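Local coordinates for gram-negative insecticidal protein (Chromobacterium piscinae, PDB 6FBM) that is toxic to insects, probably by opening pores in target membranes through its MACPF domain, with a beta-tripod domain completing the chain, at residues 39-44 / 169-174; 124-129 / 204-209; 189-194 / 229-234; 330-335 / 361-366; 445-450 / 500-505. All blocks are in the same frame, centred on the assembly; numbering follows the deposited sequence.

Contact 1: residues 39-44 / 169-174; sequences PLFDFG and PYYISE
Phe41 and Tyr171 meet as a T-shaped (edge-to-face) aromatic pair, with the phenylalanine supplying the edge and the tyrosine the face. Their ring centroids are 5.2 Å apart and the planes stand at 72°, so Phe41 drives its far end into the flat side of its partner. Phe41 CZ sits over the middle of the Tyr171 ring, while Phe41 CE2 comes within 3.8 Å of Tyr171 CD1 nearer the rim. With CG lodged between the backbone N and the carbonyl carbon (chi1 66°), the tyrosine ring stands with this face toward the incoming edge. Leu40 works beside the pair. Its CD2 methyl lies 3.5 Å from Tyr171 CB, filling the angle where the ring leaves the backbone, and its CB sits above one face of Phe41, toward the rim. Two successive residues thus grip Tyr171, one at the root and one over the ring. Leu141 of helix 138-141 touches both aromatic side chains, and the site is buried. Through this apolar packing, with the T-shaped pair at its centre, the loop after strand 35-39 is packed against strand 170-177 of the large antiparallel sheet of the MACPF fold.

Contact 2: residues 124-129 / 204-209; sequences TREAHV and MSYKAL
The Tyr206 ring presents its edge to Glu126, whose carboxylate carbon lies near the ring plane, beside the edge formed by CE2 and OH, and the carboxylate itself is turned 82° from that plane. His128 also works through its edge, placing NE2 against the same carboxylate. The setting is the MACPF fold: strand 120-134 belongs to the bent central sheet, and helix 198-209 lies in one of the helical clusters that, as in related pore formers, probably refold into membrane hairpins. Tyr206 CG lies anti to the backbone N (chi1 171°), which carries the ring off the helix and across to the strand. Beside it, Thr124 CG2 packs 4.2 Å from Tyr206 CB, while Thr124 OG1 is engaged by Gln75. Trp262 meets the His128 ring edge-to-face. Glu126 OE1 lies close to Glu212 OE2, a pairing of like charges that could raise the affinity of one carboxylate for a proton. Glu126 OE2, by contrast, is gripped twice, and both donors reach it from outside the carboxylate plane: Tyr206 OH donates over 2.5 Å to Glu126 OE2 on one face, and His128 NE2 over 2.9 Å to Glu126 OE2 on the other.

Contact 3: residues 189-194 / 229-234; sequences TLKMDS and RSNSTI
Asn231 is the residue on which this contact turns, lying against Lys191 and the start of the Met192 side chain. The nearest backbones are those of Lys191 and Asn231, whose CA atoms are 6.6 Å apart. Van der Waals packing comes first. Its aliphatic touch is that of Met192 CG, which approaches Asn231 CB to 4.1 Å, the two side chains running past one another in opposite directions; the methionine also touches Leu198 and Phe228 of the two neighbouring helices. Lys191 crosses Asn231 at about a right angle: Lys191 CB lies 3.8 Å from Asn231 CG, against the carboxamide, and a bend at chi3 (76°) keeps the rest of the chain near that group.

Polar interactions form the second group, and the ones that are clear lead outside the two segments. The ammonium group of Lys191 has a long, weak ion pair with Asp379. Ser232, next along the chain, bonds through OG to Ser187 and to the carbonyl of Phe228.

Backbone interactions make up the third. Asn231 is the first residue to leave helical geometry after helix 220-230, and its main chain bonds with that of Lys188, while Thr233 pairs with Ala186 as strand 232-239 joins strand 179-187. Met192 N gives a weak bond to Thr189 O, closing the short 3-10 turn.

The chemistry implies a moderate, mixed junction: modest packing around Asn231 joins the loop after strand 179-187 to the helix-to-strand junction at 229-234, and the backbone bonds of Asn231 and Thr233 lie alongside.

Contact 4: residues 330-335 / 361-366; sequences GEDSGS and RNHASV
Two acceptors face each other here, Glu331 OE2 lying only 3.0 Å from the carbonyl oxygen of His363. Neither can donate to the other, and the approach is reconciled by a residue outside both segments: Lys328 NZ forms a salt bridge with Glu331 OE2 and also donates to the carbonyls of His363 and Ala364. The lysine probably offsets the repulsion between the oxygens it gathers.

Residues 331-333 meet the His363 imidazole over one face and at one edge. Over the face lie Ser333 OG and, offset toward the rim, the Glu331 carboxylate, whose plane is inclined by 40° to the ring. At the edge, in the ring plane, Asp332 OD1 is 3.2 Å from His363 CE1; the same oxygen accepts from the backbone N of Leu341. Asp332 can reach this edge because its CG takes the position between backbone N and carbonyl carbon (chi1 84°). Ser333 OG also gives a weak bond to Glu331 OE1, linking the two groups above the ring. Carboxylates this close might favour a protonated imidazole, although Lys328 offsets part of their charge.

Both segments are shaped locally. A type II turn runs from Asp332 to Ser335, with Ser335 N bonded to Asp332 O at 2.9 Å, and Asn362 OD1 accepts from Ala364 N at 2.8 Å in an Asx turn.

The contact spans a three-stranded antiparallel sheet in what is probably the beta-tripod region. Strands 326-331 and 358-360 are its outer strands in this chain, and the turn leaving the first meets the loop leaving the second, with strand 342-346 lying between the two strands.

Contact 5: residues 445-450 / 500-505; sequences CADVQT and RLRGSI
Val448 carries CG1 anti to its backbone nitrogen (chi1 177°), a setting that splits its two methyls between separate partners. Val448 CG1 lies 4.0 Å from Leu501 CD1, and Val448 CG2 lies 3.9 Å from Ile505 CG2, where the valine and isoleucine run side by side in the same direction. Arg502 CG, also anti to its backbone N (chi1 -155°), is laid against Asp447, 3.4 Å from Asp447 OD2. The later bend at chi3 turns the guanidinium elsewhere, and Arg502 NE forms a salt bridge with Glu499.

Water does the polar work. One molecule donates to Asp447 OD2 and weakly accepts from Arg502 NH1. A second donates to Asp447 OD1 and to Ile505 O while accepting from Gly503 N, 2.9 Å away. The third accepts from Val448 N at 2.7 Å and donates to Ile505 O. Since Ala446 pairs directly with Cys507, this last water stands where the antiparallel ladder of strands 445-447 and 506-508 would have its next rung.

The chemistry implies a layered seam in the C-terminal beta region, buried methyls beside a hydrated carboxylate: Asp447 is tied to 500-505 mainly by water, its bridge to Arg502 being weak, while the arginine's direct ionic partner is Glu499.

How the contacts relate
Followed from the N terminus, the five contacts form two groups. Contact 1 opens first and closes a long loop onto strand 170-177; before it closes, contact 2 opens on the neighbouring strand 120-134, so the two cross. Contact 2 in turn crosses contact 3, which starts between strand 179-187 and helix 198-209, whereas contacts 1 and 3 are in series. Contacts 2 and 3 touch through a probable hydrogen bond between Ser205 OG and Arg229 NE, tying helices 198-209 and 220-230 together over the MACPF sheet. In the C-terminal beta region, contact 4 joins the ends of outer strands 326-331 and 358-360; contact 5, next in series, brings the loop after helix 495-500 onto strand 445-447.

Contact 1: residues 39-44 / 169-174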
# COMPACT_ATOMS: atom_id res chain seq x y z
N PRO A 39 13.76 29.84 8.58
CA PRO A 39 14.69 29.32 9.59
C PRO A 39 15.76 30.36 9.95
O PRO A 39 16.21 31.08 9.08
CB PRO A 39 15.33 28.10 8.91
CG PRO A 39 14.34 27.69 7.87
CD PRO A 39 13.72 28.98 7.38
N LEU A 40 16.10 30.44 11.23
CA LEU A 40 17.01 31.47 11.72
C LEU A 40 18.44 30.99 11.67
O LEU A 40 19.36 31.80 11.54
CB LEU A 40 16.67 31.84 13.15
CG LEU A 40 15.56 32.89 13.36
CD1 LEU A 40 14.40 32.80 12.37
CD2 LEU A 40 15.07 32.80 14.80
N PHE A 41 18.63 29.68 11.76
CA PHE A 41 19.94 29.13 11.98
C PHE A 41 20.29 28.12 10.92
O PHE A 41 19.43 27.62 10.22
CB PHE A 41 20.01 28.48 13.35
CG PHE A 41 19.48 29.34 14.46
CD1 PHE A 41 20.23 30.39 14.93
CD2 PHE A 41 18.24 29.10 15.00
CE1 PHE A 41 19.75 31.19 15.97
CE2 PHE A 41 17.75 29.90 16.02
CZ PHE A 41 18.51 30.95 16.50
N ASP A 42 21.59 27.90 10.79
CA ASP A 42 22.17 26.89 9.93
C ASP A 42 22.72 25.91 10.96
O ASP A 42 23.68 26.23 11.65
CB ASP A 42 23.29 27.52 9.09
CG ASP A 42 24.07 26.48 8.25
OD1 ASP A 42 23.80 25.27 8.30
OD2 ASP A 42 24.98 26.89 7.49
N PHE A 43 22.12 24.74 11.07
CA PHE A 43 22.45 23.79 12.15
C PHE A 43 23.58 22.81 11.85
O PHE A 43 23.86 21.93 12.66
CB PHE A 43 21.20 23.04 12.60
CG PHE A 43 20.22 23.89 13.35
CD1 PHE A 43 20.54 24.36 14.61
CD2 PHE A 43 18.99 24.21 12.80
CE1 PHE A 43 19.65 25.14 15.29
CE2 PHE A 43 18.09 24.98 13.49
CZ PHE A 43 18.41 25.44 14.74
N GLY A 44 24.24 22.99 10.69
CA GLY A 44 25.27 22.08 10.22
C GLY A 44 24.61 20.90 9.53
O GLY A 44 23.46 20.47 9.90
N PRO A 169 9.71 37.74 17.35
CA PRO A 169 10.56 38.22 18.43
C PRO A 169 11.20 37.09 19.25
O PRO A 169 12.22 37.33 19.92
CB PRO A 169 9.60 39.02 19.30
CG PRO A 169 8.27 38.35 19.09
CD PRO A 169 8.27 37.83 17.68
N TYR A 170 10.60 35.90 19.22
CA TYR A 170 11.13 34.75 19.93
C TYR A 170 11.24 33.59 18.97
O TYR A 170 10.52 33.55 17.98
CB TYR A 170 10.20 34.37 21.07
CG TYR A 170 10.35 35.22 22.29
CD1 TYR A 170 9.80 36.49 22.36
CD2 TYR A 170 11.06 34.76 23.38
CE1 TYR A 170 9.95 37.27 23.49
CE2 TYR A 170 11.22 35.53 24.52
CZ TYR A 170 10.66 36.78 24.57
OH TYR A 170 10.84 37.51 25.70
N TYR A 171 12.13 32.66 19.28
CA TYR A 171 12.29 31.46 18.50
C TYR A 171 12.20 30.22 19.38
O TYR A 171 12.35 30.29 20.60
CB TYR A 171 13.62 31.49 17.73
CG TYR A 171 14.84 31.45 18.62
CD1 TYR A 171 15.40 30.23 19.00
CD2 TYR A 171 15.43 32.61 19.10
CE1 TYR A 171 16.53 30.18 19.83
CE2 TYR A 171 16.53 32.58 19.94
CZ TYR A 171 17.09 31.37 20.28
OH TYR A 171 18.17 31.31 21.11
N ILE A 172 11.98 29.08 18.74
CA ILE A 172 11.86 27.82 19.44
C ILE A 172 13.25 27.30 19.77
O ILE A 172 13.99 26.89 18.89
CB ILE A 172 11.14 26.75 18.58
CG1 ILE A 172 9.71 27.19 18.20
CG2 ILE A 172 11.12 25.40 19.30
CD1 ILE A 172 8.75 27.32 19.37
N SER A 173 13.57 27.30 21.04
CA SER A 173 14.86 26.81 21.53
C SER A 173 14.79 25.43 22.12
O SER A 173 15.77 24.69 22.10
CB SER A 173 15.42 27.76 22.57
OG SER A 173 16.72 27.40 22.91
N GLU A 174 13.63 25.08 22.66
CA GLU A 174 13.41 23.77 23.25
C GLU A 174 11.93 23.43 23.06
O GLU A 174 11.06 24.28 23.25
CB GLU A 174 13.77 23.82 24.72
CG GLU A 174 13.94 22.46 25.38
CD GLU A 174 14.32 22.65 26.85
OE1 GLU A 174 13.45 23.09 27.62
OE2 GLU A 174 15.49 22.39 27.23

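Contact 2: residues 124-129 / 204-209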
# COMPACT_ATOMS: atom_id res chain seq x y z
N THR A 124 -7.67 21.94 30.06
CA THR A 124 -7.13 20.73 30.63
C THR A 124 -6.34 20.05 29.51
O THR A 124 -6.94 19.57 28.56
CB THR A 124 -8.26 19.86 31.16
OG1 THR A 124 -8.87 20.53 32.27
CG2 THR A 124 -7.74 18.53 31.62
N ARG A 125 -5.01 20.04 29.67
CA ARG A 125 -4.09 19.58 28.62
C ARG A 125 -3.34 18.34 29.06
O ARG A 125 -2.77 18.29 30.16
CB ARG A 125 -3.08 20.65 28.23
CG ARG A 125 -3.70 22.01 27.94
CD ARG A 125 -2.76 22.96 27.19
NE ARG A 125 -1.63 23.38 28.03
CZ ARG A 125 -1.72 24.28 29.01
NH1 ARG A 125 -2.88 24.92 29.30
NH2 ARG A 125 -0.63 24.55 29.72
N GLU A 126 -3.37 17.33 28.20
CA GLU A 126 -2.61 16.14 28.44
C GLU A 126 -1.61 16.05 27.31
O GLU A 126 -1.98 15.82 26.16
CB GLU A 126 -3.50 14.92 28.48
CG GLU A 126 -2.73 13.69 28.88
CD GLU A 126 -3.60 12.48 29.00
OE1 GLU A 126 -3.54 11.90 30.09
OE2 GLU A 126 -4.30 12.12 28.04
N ALA A 127 -0.35 16.22 27.67
CA ALA A 127 0.73 16.26 26.70
C ALA A 127 1.42 14.90 26.71
O ALA A 127 1.91 14.45 27.76
CB ALA A 127 1.70 17.38 27.04
N HIS A 128 1.42 14.22 25.56
CA HIS A 128 2.05 12.92 25.43
C HIS A 128 3.42 13.16 24.81
O HIS A 128 3.56 13.17 23.60
CB HIS A 128 1.18 12.01 24.59
CG HIS A 128 -0.12 11.64 25.26
ND1 HIS A 128 -0.42 10.34 25.63
CD2 HIS A 128 -1.15 12.40 25.69
CE1 HIS A 128 -1.60 10.32 26.23
NE2 HIS A 128 -2.06 11.55 26.27
N VAL A 129 4.42 13.35 25.66
CA VAL A 129 5.76 13.68 25.19
C VAL A 129 6.46 12.41 24.78
O VAL A 129 6.44 11.43 25.51
CB VAL A 129 6.61 14.34 26.31
CG1 VAL A 129 8.02 14.68 25.79
CG2 VAL A 129 5.91 15.58 26.88
N MET A 204 -11.70 14.95 35.69
CA MET A 204 -12.43 13.68 35.65
C MET A 204 -13.20 13.53 34.37
O MET A 204 -13.26 12.44 33.81
CB MET A 204 -13.35 13.53 36.88
CG MET A 204 -12.60 13.49 38.22
SD MET A 204 -11.17 12.36 38.25
CE MET A 204 -10.08 13.17 39.40
N SER A 205 -13.82 14.60 33.88
CA SER A 205 -14.58 14.51 32.64
C SER A 205 -13.63 14.13 31.51
O SER A 205 -13.92 13.19 30.74
CB SER A 205 -15.29 15.81 32.34
OG SER A 205 -16.07 15.68 31.17
N TYR A 206 -12.49 14.81 31.42
CA TYR A 206 -11.49 14.49 30.41
C TYR A 206 -11.05 13.04 30.56
O TYR A 206 -11.07 12.29 29.60
CB TYR A 206 -10.27 15.44 30.45
CG TYR A 206 -9.18 14.96 29.55
CD1 TYR A 206 -9.26 15.13 28.17
CD2 TYR A 206 -8.08 14.24 30.07
CE1 TYR A 206 -8.27 14.64 27.34
CE2 TYR A 206 -7.09 13.75 29.23
CZ TYR A 206 -7.19 13.95 27.89
OH TYR A 206 -6.22 13.45 27.09
N LYS A 207 -10.66 12.65 31.76
CA LYS A 207 -10.15 11.28 32.00
C LYS A 207 -11.15 10.17 31.72
O LYS A 207 -10.75 9.11 31.29
CB LYS A 207 -9.58 11.13 33.41
CG LYS A 207 -8.24 11.81 33.52
CD LYS A 207 -7.65 11.65 34.91
CE LYS A 207 -6.24 12.24 34.94
NZ LYS A 207 -5.81 12.42 36.36
N ALA A 208 -12.43 10.42 31.96
CA ALA A 208 -13.47 9.44 31.62
C ALA A 208 -13.66 9.36 30.12
O ALA A 208 -13.91 8.28 29.57
CB ALA A 208 -14.79 9.81 32.28
N LEU A 209 -13.52 10.50 29.47
CA LEU A 209 -13.70 10.59 28.03
C LEU A 209 -12.70 9.75 27.28
O LEU A 209 -13.06 9.02 26.36
CB LEU A 209 -13.56 12.06 27.63
CG LEU A 209 -14.07 12.51 26.33
CD1 LEU A 209 -15.53 12.14 26.11
CD2 LEU A 209 -13.94 14.03 26.32

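Contact 3: residues 189-194 / 229-234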
# COMPACT_ATOMS: atom_id res chain seq x y z
N THR A 189 -20.56 27.88 36.03
CA THR A 189 -20.48 27.14 37.29
C THR A 189 -21.68 27.35 38.21
O THR A 189 -22.05 26.48 38.98
CB THR A 189 -19.20 27.42 38.13
OG1 THR A 189 -19.08 28.81 38.41
CG2 THR A 189 -17.96 26.98 37.44
N LEU A 190 -22.31 28.52 38.11
CA LEU A 190 -23.48 28.86 38.90
C LEU A 190 -24.68 27.95 38.60
O LEU A 190 -25.62 27.89 39.39
CB LEU A 190 -23.87 30.33 38.73
CG LEU A 190 -22.79 31.39 38.91
CD1 LEU A 190 -23.38 32.77 38.70
CD2 LEU A 190 -22.03 31.24 40.22
N LYS A 191 -24.64 27.23 37.48
CA LYS A 191 -25.65 26.21 37.17
C LYS A 191 -25.24 24.79 37.56
O LYS A 191 -25.89 23.84 37.13
CB LYS A 191 -25.98 26.25 35.67
CG LYS A 191 -26.41 27.62 35.18
CD LYS A 191 -27.09 27.57 33.82
CE LYS A 191 -28.52 27.06 33.87
NZ LYS A 191 -28.85 26.49 32.54
N MET A 192 -24.24 24.62 38.42
CA MET A 192 -23.45 23.39 38.44
C MET A 192 -23.19 22.68 39.79
O MET A 192 -22.11 22.07 39.96
CB MET A 192 -22.10 23.70 37.75
CG MET A 192 -21.79 22.93 36.51
SD MET A 192 -20.05 23.18 36.07
CE MET A 192 -19.24 22.15 37.28
N ASP A 193 -24.13 22.73 40.75
CA ASP A 193 -24.03 21.90 41.98
C ASP A 193 -22.64 22.01 42.62
O ASP A 193 -22.03 21.03 43.06
CB ASP A 193 -24.36 20.43 41.68
CG ASP A 193 -25.75 20.24 41.02
OD1 ASP A 193 -26.69 20.98 41.38
OD2 ASP A 193 -25.91 19.35 40.13
N SER A 194 -22.14 23.25 42.66
CA SER A 194 -20.72 23.52 42.77
C SER A 194 -20.19 23.33 44.22
O SER A 194 -19.97 24.29 44.97
CB SER A 194 -20.42 24.93 42.24
OG SER A 194 -19.08 25.08 41.82
N ARG A 229 -20.53 18.89 31.86
CA ARG A 229 -20.70 18.78 30.43
C ARG A 229 -21.92 19.52 29.89
O ARG A 229 -21.81 20.25 28.91
CB ARG A 229 -20.74 17.31 30.01
CG ARG A 229 -19.40 16.60 30.17
CD ARG A 229 -19.43 15.18 29.62
NE ARG A 229 -18.18 14.51 29.93
CZ ARG A 229 -17.92 13.23 29.67
NH1 ARG A 229 -18.82 12.46 29.06
NH2 ARG A 229 -16.74 12.71 30.03
N SER A 230 -23.07 19.32 30.51
CA SER A 230 -24.31 19.94 30.03
C SER A 230 -24.43 21.44 30.36
O SER A 230 -25.23 22.14 29.73
CB SER A 230 -25.56 19.13 30.43
OG SER A 230 -25.57 18.87 31.79
N ASN A 231 -23.62 21.94 31.30
CA ASN A 231 -23.51 23.40 31.54
C ASN A 231 -22.18 24.03 31.12
O ASN A 231 -21.83 25.12 31.59
CB ASN A 231 -23.80 23.71 33.01
CG ASN A 231 -25.17 23.26 33.44
OD1 ASN A 231 -25.31 22.42 34.35
ND2 ASN A 231 -26.19 23.77 32.77
N SER A 232 -21.44 23.36 30.22
CA SER A 232 -20.25 23.98 29.60
C SER A 232 -20.26 23.83 28.09
O SER A 232 -20.80 22.89 27.54
CB SER A 232 -18.93 23.37 30.13
OG SER A 232 -18.90 23.36 31.54
N THR A 233 -19.63 24.80 27.43
CA THR A 233 -19.16 24.63 26.06
C THR A 233 -17.75 24.00 26.11
O THR A 233 -16.80 24.57 26.68
CB THR A 233 -19.12 25.97 25.32
OG1 THR A 233 -20.36 26.66 25.49
CG2 THR A 233 -18.86 25.75 23.83
N ILE A 234 -17.63 22.83 25.49
CA ILE A 234 -16.46 21.99 25.58
C ILE A 234 -15.89 21.75 24.18
O ILE A 234 -16.62 21.41 23.25
CB ILE A 234 -16.80 20.66 26.30
CG1 ILE A 234 -17.19 20.96 27.74
CG2 ILE A 234 -15.58 19.71 26.33
CD1 ILE A 234 -17.57 19.73 28.56

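Contact 4: residues 330-335 / 361-366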
# COMPACT_ATOMS: atom_id res chain seq x y z
N GLY A 330 -51.73 41.71 49.97
CA GLY A 330 -52.20 41.73 51.35
C GLY A 330 -52.12 43.10 52.01
O GLY A 330 -51.32 43.97 51.62
N GLU A 331 -52.94 43.26 53.05
CA GLU A 331 -52.94 44.37 53.98
C GLU A 331 -52.87 43.80 55.39
O GLU A 331 -53.39 42.71 55.62
CB GLU A 331 -54.25 45.13 53.94
CG GLU A 331 -54.80 45.51 52.62
CD GLU A 331 -56.22 46.06 52.71
OE1 GLU A 331 -57.13 45.33 53.17
OE2 GLU A 331 -56.42 47.21 52.29
N ASP A 332 -52.37 44.59 56.35
CA ASP A 332 -52.44 44.23 57.76
C ASP A 332 -53.77 44.56 58.45
O ASP A 332 -53.80 44.81 59.65
CB ASP A 332 -51.26 44.80 58.54
CG ASP A 332 -51.48 46.23 58.99
OD1 ASP A 332 -51.91 47.06 58.18
OD2 ASP A 332 -51.18 46.54 60.16
N SER A 333 -54.87 44.52 57.69
CA SER A 333 -56.22 44.78 58.22
C SER A 333 -56.54 43.66 59.17
O SER A 333 -56.38 42.48 58.84
CB SER A 333 -57.27 44.78 57.10
OG SER A 333 -57.03 45.82 56.16
N GLY A 334 -56.98 44.05 60.37
CA GLY A 334 -57.26 43.12 61.45
C GLY A 334 -56.06 42.86 62.33
O GLY A 334 -56.20 42.16 63.33
N SER A 335 -54.87 43.39 62.00
CA SER A 335 -53.68 43.05 62.78
C SER A 335 -53.58 43.82 64.08
O SER A 335 -52.77 43.47 64.95
CB SER A 335 -52.40 43.32 61.99
OG SER A 335 -52.07 44.70 61.95
N ARG A 361 -46.89 52.14 53.78
CA ARG A 361 -47.57 52.44 55.04
C ARG A 361 -49.01 52.92 54.82
O ARG A 361 -49.37 54.02 55.25
CB ARG A 361 -46.79 53.47 55.85
CG ARG A 361 -47.16 53.42 57.34
CD ARG A 361 -46.45 54.52 58.10
NE ARG A 361 -45.02 54.39 58.01
CZ ARG A 361 -44.15 55.32 58.43
NH1 ARG A 361 -44.58 56.46 58.99
NH2 ARG A 361 -42.85 55.11 58.30
N ASN A 362 -49.84 52.11 54.18
CA ASN A 362 -51.24 52.47 53.91
C ASN A 362 -52.04 51.22 53.50
O ASN A 362 -51.51 50.12 53.53
CB ASN A 362 -51.30 53.58 52.85
CG ASN A 362 -50.83 53.14 51.47
OD1 ASN A 362 -51.39 52.22 50.88
ND2 ASN A 362 -49.84 53.85 50.93
N HIS A 363 -53.31 51.41 53.14
CA HIS A 363 -54.23 50.32 52.74
C HIS A 363 -54.71 50.45 51.30
O HIS A 363 -55.67 49.78 50.92
CB HIS A 363 -55.47 50.28 53.64
CG HIS A 363 -55.28 49.53 54.92
ND1 HIS A 363 -54.12 48.86 55.25
CD2 HIS A 363 -56.15 49.30 55.95
CE1 HIS A 363 -54.26 48.29 56.43
NE2 HIS A 363 -55.49 48.54 56.87
N ALA A 364 -54.04 51.26 50.47
CA ALA A 364 -54.48 51.52 49.10
C ALA A 364 -54.52 50.26 48.25
O ALA A 364 -53.79 49.29 48.51
CB ALA A 364 -53.58 52.55 48.44
N SER A 365 -55.42 50.27 47.26
CA SER A 365 -55.51 49.19 46.25
C SER A 365 -54.38 49.20 45.22
O SER A 365 -54.21 48.23 44.51
CB SER A 365 -56.84 49.26 45.53
OG SER A 365 -57.83 48.63 46.30
N VAL A 366 -53.67 50.33 45.15
CA VAL A 366 -52.68 50.65 44.12
C VAL A 366 -51.33 50.84 44.81
O VAL A 366 -51.25 51.46 45.89
CB VAL A 366 -53.06 51.98 43.45
CG1 VAL A 366 -52.07 52.36 42.35
CG2 VAL A 366 -54.47 51.91 42.89

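Contact 5: residues 445-450 / 500-505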
# COMPACT_ATOMS: atom_id res chain seq x y z
N CYS A 445 -24.19 41.23 43.90
CA CYS A 445 -24.79 41.95 45.01
C CYS A 445 -23.74 42.54 45.92
O CYS A 445 -22.58 42.11 45.93
CB CYS A 445 -25.66 41.01 45.83
SG CYS A 445 -26.92 40.16 44.88
N ALA A 446 -24.18 43.55 46.67
CA ALA A 446 -23.41 44.18 47.74
C ALA A 446 -24.15 43.96 49.06
O ALA A 446 -25.37 44.13 49.11
CB ALA A 446 -23.27 45.67 47.48
N ASP A 447 -23.41 43.60 50.11
CA ASP A 447 -23.98 43.48 51.46
C ASP A 447 -24.72 44.75 51.84
O ASP A 447 -24.34 45.85 51.42
CB ASP A 447 -22.88 43.23 52.50
CG ASP A 447 -22.18 41.89 52.33
OD1 ASP A 447 -22.78 40.95 51.74
OD2 ASP A 447 -21.04 41.79 52.81
N VAL A 448 -25.78 44.61 52.63
CA VAL A 448 -26.55 45.80 53.04
C VAL A 448 -25.67 46.68 53.93
O VAL A 448 -24.97 46.19 54.80
CB VAL A 448 -27.88 45.44 53.72
CG1 VAL A 448 -28.61 46.69 54.17
CG2 VAL A 448 -28.78 44.68 52.75
N GLN A 449 -25.69 47.98 53.65
CA GLN A 449 -24.94 48.99 54.39
C GLN A 449 -25.86 49.86 55.25
O GLN A 449 -25.65 50.00 56.45
CB GLN A 449 -24.10 49.82 53.43
CG GLN A 449 -22.97 49.03 52.83
CD GLN A 449 -21.95 49.89 52.12
OE1 GLN A 449 -22.30 50.82 51.37
NE2 GLN A 449 -20.67 49.60 52.37
N THR A 450 -26.89 50.42 54.61
CA THR A 450 -27.87 51.23 55.30
C THR A 450 -29.23 50.55 55.32
O THR A 450 -29.53 49.67 54.51
CB THR A 450 -28.05 52.56 54.58
OG1 THR A 450 -28.45 52.31 53.22
CG2 THR A 450 -26.75 53.35 54.59
N ARG A 500 -26.72 41.25 60.94
CA ARG A 500 -27.63 40.11 60.88
C ARG A 500 -28.04 39.77 59.44
O ARG A 500 -28.21 38.60 59.11
CB ARG A 500 -28.86 40.37 61.77
CG ARG A 500 -30.00 39.36 61.68
CD ARG A 500 -29.58 37.93 62.04
NE ARG A 500 -29.63 37.71 63.49
CZ ARG A 500 -30.75 37.56 64.21
NH1 ARG A 500 -31.95 37.61 63.62
NH2 ARG A 500 -30.69 37.38 65.52
N LEU A 501 -28.14 40.79 58.59
CA LEU A 501 -28.51 40.63 57.18
C LEU A 501 -27.40 40.07 56.30
O LEU A 501 -27.66 39.63 55.19
CB LEU A 501 -28.96 41.99 56.59
CG LEU A 501 -30.15 42.71 57.22
CD1 LEU A 501 -30.52 43.94 56.42
CD2 LEU A 501 -31.35 41.77 57.38
N ARG A 502 -26.15 40.11 56.76
CA ARG A 502 -24.98 39.74 55.94
C ARG A 502 -24.96 38.24 55.68
O ARG A 502 -25.13 37.45 56.59
CB ARG A 502 -23.68 40.21 56.58
CG ARG A 502 -22.55 40.42 55.57
CD ARG A 502 -21.23 40.92 56.24
NE ARG A 502 -20.87 40.18 57.47
CZ ARG A 502 -19.95 39.22 57.61
NH1 ARG A 502 -19.18 38.84 56.60
NH2 ARG A 502 -19.79 38.66 58.80
N GLY A 503 -24.80 37.86 54.41
CA GLY A 503 -24.88 36.46 54.00
C GLY A 503 -26.25 35.98 53.59
O GLY A 503 -26.37 34.92 53.01
N SER A 504 -27.29 36.76 53.87
CA SER A 504 -28.68 36.38 53.61
C SER A 504 -29.39 37.39 52.71
O SER A 504 -29.96 37.03 51.69
CB SER A 504 -29.43 36.28 54.94
OG SER A 504 -29.04 35.12 55.63
N ILE A 505 -29.38 38.65 53.11
CA ILE A 505 -30.00 39.72 52.37
C ILE A 505 -28.91 40.58 51.80
O ILE A 505 -27.89 40.79 52.44
CB ILE A 505 -30.93 40.58 53.27
CG1 ILE A 505 -32.12 39.76 53.77
CG2 ILE A 505 -31.40 41.85 52.55
CD1 ILE A 505 -33.14 39.48 52.68
O HOH W 1 -19.10 40.40 53.68
O HOH W 2 -25.24 39.84 52.31
O HOH W 3 -26.01 42.27 54.02